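Long-range contacts in probable arabinosyltransferase B (Mycobacterium tuberculosis H37Rv, PDB 7BVF), which transfers arabinose units to build the arabinan of the mycobacterial cell-wall arabinogalactan and binds the drug ethambutol: residues A[76-82]-A[201-207]; A[619-623]-A[691-695]; A[628-632]-A[702-707]. One frame throughout, in Å; residues are numbered along the deposited sequence.

Contact 1 of 3, residues A[76-82]-A[201-207]; sequences PVDFTAT and AVSATID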
loop_
_atom_site.group_PDB
_atom_site.type_symbol
_atom_site.label_atom_id
_atom_site.label_comp_id
_atom_site.label_asym_id
_atom_site.label_seq_id
_atom_site.Cartn_x
_atom_site.Cartn_y
_atom_site.Cartn_z
ATOM N N PRO A 76 37.625 -7.883 -4.939
ATOM C CA PRO A 76 38.539 -8.600 -5.832
ATOM C C PRO A 76 38.211 -10.079 -5.921
ATOM O O PRO A 76 37.189 -10.527 -5.397
ATOM C CB PRO A 76 39.904 -8.367 -5.183
ATOM C CG PRO A 76 39.589 -8.267 -3.743
ATOM C CD PRO A 76 38.257 -7.581 -3.644
ATOM N N VAL A 77 39.058 -10.843 -6.600
ATOM C CA VAL A 77 38.966 -12.298 -6.548
ATOM C C VAL A 77 39.862 -12.861 -5.451
ATOM O O VAL A 77 39.446 -13.735 -4.689
ATOM C CB VAL A 77 39.310 -12.895 -7.925
ATOM C CG1 VAL A 77 39.297 -14.403 -7.868
ATOM C CG2 VAL A 77 38.336 -12.407 -8.965
ATOM N N ASP A 78 41.088 -12.358 -5.350
ATOM C CA ASP A 78 42.046 -12.729 -4.321
ATOM C C ASP A 78 42.531 -11.482 -3.597
ATOM O O ASP A 78 42.199 -10.355 -3.964
ATOM C CB ASP A 78 43.242 -13.474 -4.923
ATOM C CG ASP A 78 42.903 -14.886 -5.338
ATOM O OD1 ASP A 78 43.838 -15.684 -5.553
ATOM O OD2 ASP A 78 41.703 -15.202 -5.449
ATOM N N PHE A 79 43.321 -11.698 -2.549
ATOM C CA PHE A 79 44.009 -10.610 -1.870
ATOM C C PHE A 79 45.131 -11.212 -1.039
ATOM O O PHE A 79 44.963 -12.287 -0.468
ATOM C CB PHE A 79 43.049 -9.808 -0.986
ATOM C CG PHE A 79 43.693 -8.647 -0.295
ATOM C CD1 PHE A 79 43.930 -7.469 -0.971
ATOM C CD2 PHE A 79 44.056 -8.735 1.035
ATOM C CE1 PHE A 79 44.523 -6.401 -0.339
ATOM C CE2 PHE A 79 44.649 -7.670 1.672
ATOM C CZ PHE A 79 44.882 -6.500 0.983
ATOM N N THR A 80 46.270 -10.527 -0.982
ATOM C CA THR A 80 47.435 -11.073 -0.286
ATOM C C THR A 80 48.343 -9.936 0.146
ATOM O O THR A 80 48.751 -9.127 -0.688
ATOM C CB THR A 80 48.204 -12.048 -1.179
ATOM O OG1 THR A 80 47.294 -12.942 -1.829
ATOM C CG2 THR A 80 49.195 -12.852 -0.356
ATOM N N ALA A 81 48.673 -9.887 1.433
ATOM C CA ALA A 81 49.605 -8.911 1.976
ATOM C C ALA A 81 50.679 -9.631 2.775
ATOM O O ALA A 81 50.423 -10.684 3.362
ATOM C CB ALA A 81 48.890 -7.891 2.857
ATOM N N THR A 82 51.879 -9.052 2.811
ATOM C CA THR A 82 53.026 -9.705 3.434
ATOM C C THR A 82 53.534 -8.983 4.673
ATOM O O THR A 82 53.705 -9.626 5.712
ATOM C CB THR A 82 54.168 -9.867 2.423
ATOM O OG1 THR A 82 53.823 -10.889 1.482
ATOM C CG2 THR A 82 55.444 -10.269 3.133
ATOM N N ALA A 201 54.621 -6.327 0.220
ATOM C CA ALA A 201 54.062 -6.658 -1.088
ATOM C C ALA A 201 52.573 -6.943 -0.948
ATOM O O ALA A 201 52.191 -7.904 -0.279
ATOM C CB ALA A 201 54.788 -7.849 -1.693
ATOM N N VAL A 202 51.749 -6.125 -1.591
ATOM C CA VAL A 202 50.322 -6.374 -1.707
ATOM C C VAL A 202 50.041 -6.868 -3.119
ATOM O O VAL A 202 50.785 -6.591 -4.061
ATOM C CB VAL A 202 49.504 -5.109 -1.377
ATOM C CG1 VAL A 202 48.026 -5.421 -1.279
ATOM C CG2 VAL A 202 49.996 -4.508 -0.093
ATOM N N SER A 203 48.958 -7.624 -3.273
ATOM C CA SER A 203 48.611 -8.183 -4.577
ATOM C C SER A 203 47.136 -8.539 -4.592
ATOM O O SER A 203 46.697 -9.379 -3.805
ATOM C CB SER A 203 49.459 -9.411 -4.880
ATOM O OG SER A 203 49.085 -9.988 -6.116
ATOM N N ALA A 204 46.376 -7.912 -5.483
ATOM C CA ALA A 204 44.974 -8.233 -5.682
ATOM C C ALA A 204 44.758 -8.716 -7.108
ATOM O O ALA A 204 45.595 -8.513 -7.989
ATOM C CB ALA A 204 44.075 -7.030 -5.391
ATOM N N THR A 205 43.620 -9.369 -7.325
ATOM C CA THR A 205 43.258 -9.924 -8.625
ATOM C C THR A 205 41.861 -9.434 -8.968
ATOM O O THR A 205 40.888 -9.816 -8.313
ATOM C CB THR A 205 43.314 -11.449 -8.609
ATOM O OG1 THR A 205 44.671 -11.873 -8.441
ATOM C CG2 THR A 205 42.783 -12.010 -9.903
ATOM N N ILE A 206 41.763 -8.596 -9.989
ATOM C CA ILE A 206 40.518 -7.909 -10.303
ATOM C C ILE A 206 39.617 -8.825 -11.117
ATOM O O ILE A 206 40.086 -9.595 -11.964
ATOM C CB ILE A 206 40.812 -6.596 -11.046
ATOM C CG1 ILE A 206 41.927 -5.841 -10.334
ATOM C CG2 ILE A 206 39.575 -5.738 -11.120
ATOM C CD1 ILE A 206 42.274 -4.534 -10.973
ATOM N N ASP A 207 38.312 -8.737 -10.863
ATOM C CA ASP A 207 37.327 -9.627 -11.476
ATOM C C ASP A 207 36.889 -9.048 -12.818
ATOM O O ASP A 207 35.826 -8.443 -12.959
ATOM C CB ASP A 207 36.147 -9.832 -10.537
ATOM C CG ASP A 207 35.120 -10.791 -11.091
ATOM O OD1 ASP A 207 35.354 -12.015 -11.031
ATOM O OD2 ASP A 207 34.073 -10.323 -11.580
#
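Thr205 O accepts a hydrogen bond from Val77 N at 2.7 Å, an almost straight bond (171° at the hydrogen) that ties together the two chains near the beginning of strand 78-81. The same carbonyl oxygen also meets carbon: Pro76 CB lies 3.6 Å from Thr205 O, and Val77 CB and CG2 are close by. Val77 CG2 then reaches across to the side chain of Asp207, the two side chains meeting at about a right angle, while Asp207 OD1 itself is engaged by Arg209 in a salt bridge.

Farther along, Thr80 and Ser203 form a hydrogen-bonded antiparallel pair whose two bonds are weak, Thr80 N to Ser203 O at 3.1 Å and Ser203 N to Thr80 O at 3.0 Å. A CA-H...O contact from Val202 CA to Thr80 O (3.3 Å) adds to this join. On the buried face the Phe79 side chain swings out with CG anti to the backbone N (chi1 -178°), which brings CE1 to 3.8 Å from Val202 CG1; Ala204 CB sits at the ring edge. Trp58 and Leu99 also pack on Val202. Thr80, Ser203 and Thr205 point to the other, partly exposed face. Residues 79-82 have further backbone bonds to Ile148, Val150 and Ser152. The short segments 78-81 and 202-205 run antiparallel (178°), a loosely bonded strand pair in the concanavalin-like domain.

Contact 2 of 3, residues A[619-623]-A[691-695]; sequences LRWSR and RGAGE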
loop_
_atom_site.group_PDB
_atom_site.type_symbol
_atom_site.label_atom_id
_atom_site.label_comp_id
_atom_site.label_asym_id
_atom_site.label_seq_id
_atom_site.Cartn_x
_atom_site.Cartn_y
_atom_site.Cartn_z
ATOM N N LEU A 619 -25.897 -3.350 -33.651
ATOM C CA LEU A 619 -26.563 -3.282 -32.354
ATOM C C LEU A 619 -27.832 -2.463 -32.566
ATOM O O LEU A 619 -27.785 -1.234 -32.624
ATOM C CB LEU A 619 -25.643 -2.665 -31.308
ATOM C CG LEU A 619 -25.762 -3.147 -29.867
ATOM C CD1 LEU A 619 -25.473 -4.617 -29.796
ATOM C CD2 LEU A 619 -24.793 -2.391 -28.994
ATOM N N ARG A 620 -28.966 -3.154 -32.672
ATOM C CA ARG A 620 -30.180 -2.568 -33.223
ATOM C C ARG A 620 -31.062 -1.867 -32.198
ATOM O O ARG A 620 -31.875 -1.025 -32.588
ATOM C CB ARG A 620 -31.000 -3.652 -33.928
ATOM C CG ARG A 620 -30.237 -4.388 -35.012
ATOM C CD ARG A 620 -30.880 -5.717 -35.352
ATOM N NE ARG A 620 -30.471 -6.779 -34.442
ATOM C CZ ARG A 620 -30.806 -8.055 -34.590
ATOM N NH1 ARG A 620 -31.555 -8.426 -35.615
ATOM N NH2 ARG A 620 -30.393 -8.960 -33.719
ATOM N N TRP A 621 -30.935 -2.183 -30.915
ATOM C CA TRP A 621 -31.789 -1.605 -29.887
ATOM C C TRP A 621 -31.093 -0.423 -29.229
ATOM O O TRP A 621 -29.892 -0.470 -28.955
ATOM C CB TRP A 621 -32.161 -2.651 -28.837
ATOM C CG TRP A 621 -33.265 -2.231 -27.918
ATOM C CD1 TRP A 621 -34.113 -1.181 -28.083
ATOM C CD2 TRP A 621 -33.640 -2.858 -26.690
ATOM N NE1 TRP A 621 -34.989 -1.109 -27.032
ATOM C CE2 TRP A 621 -34.720 -2.130 -26.162
ATOM C CE3 TRP A 621 -33.167 -3.963 -25.984
ATOM C CZ2 TRP A 621 -35.334 -2.473 -24.967
ATOM C CZ3 TRP A 621 -33.778 -4.300 -24.796
ATOM C CH2 TRP A 621 -34.849 -3.559 -24.299
ATOM N N SER A 622 -31.861 0.637 -28.970
ATOM C CA SER A 622 -31.288 1.871 -28.446
ATOM C C SER A 622 -30.786 1.712 -27.020
ATOM O O SER A 622 -29.855 2.417 -26.616
ATOM C CB SER A 622 -32.322 2.988 -28.504
ATOM O OG SER A 622 -32.702 3.252 -29.838
ATOM N N ARG A 623 -31.393 0.817 -26.240
ATOM C CA ARG A 623 -30.970 0.635 -24.857
ATOM C C ARG A 623 -29.520 0.180 -24.778
ATOM O O ARG A 623 -28.752 0.670 -23.943
ATOM C CB ARG A 623 -31.881 -0.369 -24.164
ATOM C CG ARG A 623 -31.608 -0.534 -22.690
ATOM C CD ARG A 623 -32.065 -1.890 -22.205
ATOM N NE ARG A 623 -31.173 -2.947 -22.657
ATOM C CZ ARG A 623 -31.360 -4.237 -22.416
ATOM N NH1 ARG A 623 -30.494 -5.126 -22.867
ATOM N NH2 ARG A 623 -32.412 -4.636 -21.723
ATOM N N ARG A 691 -40.087 -0.601 -26.943
ATOM C CA ARG A 691 -39.242 -1.207 -27.972
ATOM C C ARG A 691 -38.985 -0.285 -29.165
ATOM O O ARG A 691 -38.150 -0.587 -30.023
ATOM C CB ARG A 691 -39.878 -2.527 -28.426
ATOM C CG ARG A 691 -39.134 -3.296 -29.504
ATOM C CD ARG A 691 -37.809 -3.842 -29.022
ATOM N NE ARG A 691 -37.988 -4.873 -28.010
ATOM C CZ ARG A 691 -36.993 -5.446 -27.348
ATOM N NH1 ARG A 691 -35.743 -5.100 -27.608
ATOM N NH2 ARG A 691 -37.243 -6.377 -26.440
ATOM N N GLY A 692 -39.647 0.864 -29.211
ATOM C CA GLY A 692 -39.435 1.792 -30.303
ATOM C C GLY A 692 -39.355 3.222 -29.819
ATOM O O GLY A 692 -39.658 4.159 -30.563
ATOM N N ALA A 693 -38.943 3.399 -28.564
ATOM C CA ALA A 693 -38.978 4.719 -27.950
ATOM C C ALA A 693 -37.914 5.633 -28.542
ATOM O O ALA A 693 -38.231 6.654 -29.163
ATOM C CB ALA A 693 -38.803 4.593 -26.437
ATOM N N GLY A 694 -36.644 5.287 -28.362
ATOM C CA GLY A 694 -35.589 6.140 -28.864
ATOM C C GLY A 694 -35.101 5.734 -30.236
ATOM O O GLY A 694 -34.254 4.847 -30.362
ATOM N N GLU A 695 -35.621 6.390 -31.275
ATOM C CA GLU A 695 -35.195 6.118 -32.641
ATOM C C GLU A 695 -35.087 7.390 -33.472
ATOM O O GLU A 695 -34.969 7.298 -34.699
ATOM C CB GLU A 695 -36.151 5.136 -33.334
ATOM C CG GLU A 695 -36.253 3.764 -32.679
ATOM C CD GLU A 695 -35.014 2.915 -32.892
ATOM O OE1 GLU A 695 -34.270 3.188 -33.854
ATOM O OE2 GLU A 695 -34.786 1.976 -32.099
#
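A cation-pi contact joins Trp621, at the N-cap position of helix 622-639, to Arg691 in the loop between helices 668-687 and 697-701. Arg691 CZ lies 4.0 Å from the centroid of the six-membered Trp621 ring and only 4° off its normal, so the cationic group is centred over the face. The two planes are nevertheless turned 43° apart, and NH1 is the guanidinium nitrogen that lies over the indole. The arginine leaves its backbone with CG anti to N (chi1 180°) and then bends at chi2 and chi3, which carries its end back over the indole.

The opposite face of the ring is taken by Arg623, with CB 3.8 Å above the plane, and Trp621 CZ3 in turn lies over a face of the Arg623 guanidinium, so the indole is held between two arginine side chains. Their charged ends stay apart, Arg623 NH2 being 6.8 Å from Arg691 NH1. A basic side chain of another protein chain also packs on Trp621. Arg623 belongs to a cardiolipin pocket, and its NH1 makes a long, weak ion pair with the lipid itself. Behind the contact lies helix 668-687, where Leu686 meets both Ser622 and Ala693, His687 touches Arg623 and Trp685 borders Ala693.

Contact 3 of 3, residues A[628-632]-A[702-707]; sequences FLAAL and LTTAPV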
loop_
_atom_site.group_PDB
_atom_site.type_symbol
_atom_site.label_atom_id
_atom_site.label_comp_id
_atom_site.label_asym_id
_atom_site.label_seq_id
_atom_site.Cartn_x
_atom_site.Cartn_y
_atom_site.Cartn_z
ATOM N N PHE A 628 -23.716 1.451 -23.767
ATOM C CA PHE A 628 -22.313 1.594 -24.149
ATOM C C PHE A 628 -21.838 3.035 -23.994
ATOM O O PHE A 628 -20.713 3.280 -23.539
ATOM C CB PHE A 628 -22.096 1.115 -25.581
ATOM C CG PHE A 628 -20.665 1.191 -26.029
ATOM C CD1 PHE A 628 -19.727 0.296 -25.552
ATOM C CD2 PHE A 628 -20.256 2.164 -26.923
ATOM C CE1 PHE A 628 -18.414 0.365 -25.960
ATOM C CE2 PHE A 628 -18.943 2.236 -27.333
ATOM C CZ PHE A 628 -18.022 1.337 -26.849
ATOM N N LEU A 629 -22.677 4.002 -24.365
ATOM C CA LEU A 629 -22.309 5.404 -24.186
ATOM C C LEU A 629 -22.114 5.747 -22.711
ATOM O O LEU A 629 -21.175 6.470 -22.348
ATOM C CB LEU A 629 -23.373 6.300 -24.811
ATOM C CG LEU A 629 -23.032 7.774 -24.971
ATOM C CD1 LEU A 629 -21.883 7.949 -25.938
ATOM C CD2 LEU A 629 -24.247 8.534 -25.445
ATOM N N ALA A 630 -22.991 5.238 -21.844
ATOM C CA ALA A 630 -22.836 5.479 -20.414
ATOM C C ALA A 630 -21.563 4.835 -19.879
ATOM O O ALA A 630 -20.900 5.392 -18.995
ATOM C CB ALA A 630 -24.056 4.959 -19.660
ATOM N N ALA A 631 -21.200 3.663 -20.402
ATOM C CA ALA A 631 -19.944 3.041 -19.997
ATOM C C ALA A 631 -18.747 3.886 -20.418
ATOM O O ALA A 631 -17.772 4.013 -19.670
ATOM C CB ALA A 631 -19.839 1.636 -20.584
ATOM N N LEU A 632 -18.806 4.472 -21.616
ATOM C CA LEU A 632 -17.740 5.374 -22.049
ATOM C C LEU A 632 -17.620 6.579 -21.125
ATOM O O LEU A 632 -16.511 6.994 -20.770
ATOM C CB LEU A 632 -17.989 5.836 -23.482
ATOM C CG LEU A 632 -17.192 5.151 -24.587
ATOM C CD1 LEU A 632 -17.673 5.626 -25.934
ATOM C CD2 LEU A 632 -15.719 5.434 -24.425
ATOM N N LEU A 702 -25.733 10.799 -32.215
ATOM C CA LEU A 702 -24.720 10.827 -31.166
ATOM C C LEU A 702 -24.266 9.438 -30.725
ATOM O O LEU A 702 -23.505 9.337 -29.759
ATOM C CB LEU A 702 -25.217 11.628 -29.957
ATOM C CG LEU A 702 -26.435 11.194 -29.143
ATOM C CD1 LEU A 702 -26.033 10.299 -27.999
ATOM C CD2 LEU A 702 -27.154 12.413 -28.613
ATOM N N THR A 703 -24.695 8.372 -31.403
ATOM C CA THR A 703 -24.250 7.018 -31.086
ATOM C C THR A 703 -23.709 6.287 -32.311
ATOM O O THR A 703 -23.691 5.054 -32.331
ATOM C CB THR A 703 -25.380 6.208 -30.452
ATOM O OG1 THR A 703 -26.545 6.280 -31.280
ATOM C CG2 THR A 703 -25.711 6.740 -29.074
ATOM N N THR A 704 -23.269 7.019 -33.333
ATOM C CA THR A 704 -22.670 6.399 -34.507
ATOM C C THR A 704 -21.171 6.181 -34.350
ATOM O O THR A 704 -20.639 5.179 -34.837
ATOM C CB THR A 704 -22.933 7.247 -35.753
ATOM O OG1 THR A 704 -22.744 8.632 -35.440
ATOM C CG2 THR A 704 -24.341 7.030 -36.264
ATOM N N ALA A 705 -20.477 7.099 -33.682
ATOM C CA ALA A 705 -19.038 6.980 -33.490
ATOM C C ALA A 705 -18.597 7.764 -32.264
ATOM O O ALA A 705 -18.140 8.906 -32.393
ATOM C CB ALA A 705 -18.291 7.475 -34.726
ATOM N N PRO A 706 -18.731 7.205 -31.059
ATOM C CA PRO A 706 -18.295 7.929 -29.859
ATOM C C PRO A 706 -16.823 7.730 -29.518
ATOM O O PRO A 706 -16.194 8.615 -28.928
ATOM C CB PRO A 706 -19.206 7.359 -28.768
ATOM C CG PRO A 706 -19.522 5.985 -29.226
ATOM C CD PRO A 706 -19.441 5.958 -30.728
ATOM N N VAL A 707 -16.260 6.587 -29.896
ATOM C CA VAL A 707 -14.869 6.264 -29.583
ATOM C C VAL A 707 -13.915 7.172 -30.357
ATOM O O VAL A 707 -12.966 7.700 -29.755
ATOM C CB VAL A 707 -14.560 4.783 -29.858
ATOM C CG1 VAL A 707 -13.142 4.456 -29.440
ATOM C CG2 VAL A 707 -15.549 3.890 -29.140
#
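Residues 628-632 form a helical turn, with Leu632 N bonded to Phe628 O, and face the link 702-707, where the chain leaves helix 697-701 and enters helix 706-727. Within the predicted transmembrane region, a helix face packs here against the turn that leads into the next helix, through apolar contacts and without hydrogen bonds between the segments.

Pro706 meets Phe628, Leu629 and Leu632 alike. Its CB lies 3.9 Å from Leu629 CD1 and 3.7 Å from Leu632 CD1, so the pyrrolidine ring rests against methyls of both leucines; Leu632 approaches it at about a right angle. The Phe628 ring meets this group by its edge: CE2 is 4.2 Å from Pro706 CG and equally far from Val707 CG2, both near the ring plane. Leu632 CD1 also touches Val707 CG2. Helix 537-559 touches the same side chains, with Thr552 against Phe628, and Ile545 and Leu548 against Leu632.

Thr703 CG2 touches Leu629 CD2, while the threonine hydroxyl is bonded to the Ile699 carbonyl. Leu629 holds CG anti to the backbone N (chi1 -168°), and the branch there splits its methyls between partners. CD1 goes to Pro706; on the other branch the side chains of Leu629 and Leu702 cross at about a right angle, Leu629 CD2 lying 3.6 Å from Leu702 CD1.

Contact 1 closes before the other two open, and joins two strands of the concanavalin-like domain. Contacts 2 and 3 lie on the opposite side of the chain's centre, with their centres about 84 Å and about 72 Å from that of contact 1. They are close to each other, about 14 Å between centres and about 5 Å between nearest atoms, without touching. Both use helix 622-639: its beginning in contact 2 and a turn farther along in contact 3. Their segments alternate along the chain, so the stretch following helix 668-687 meets this helix twice, first beside bound cardiolipin, then among the predicted membrane helices.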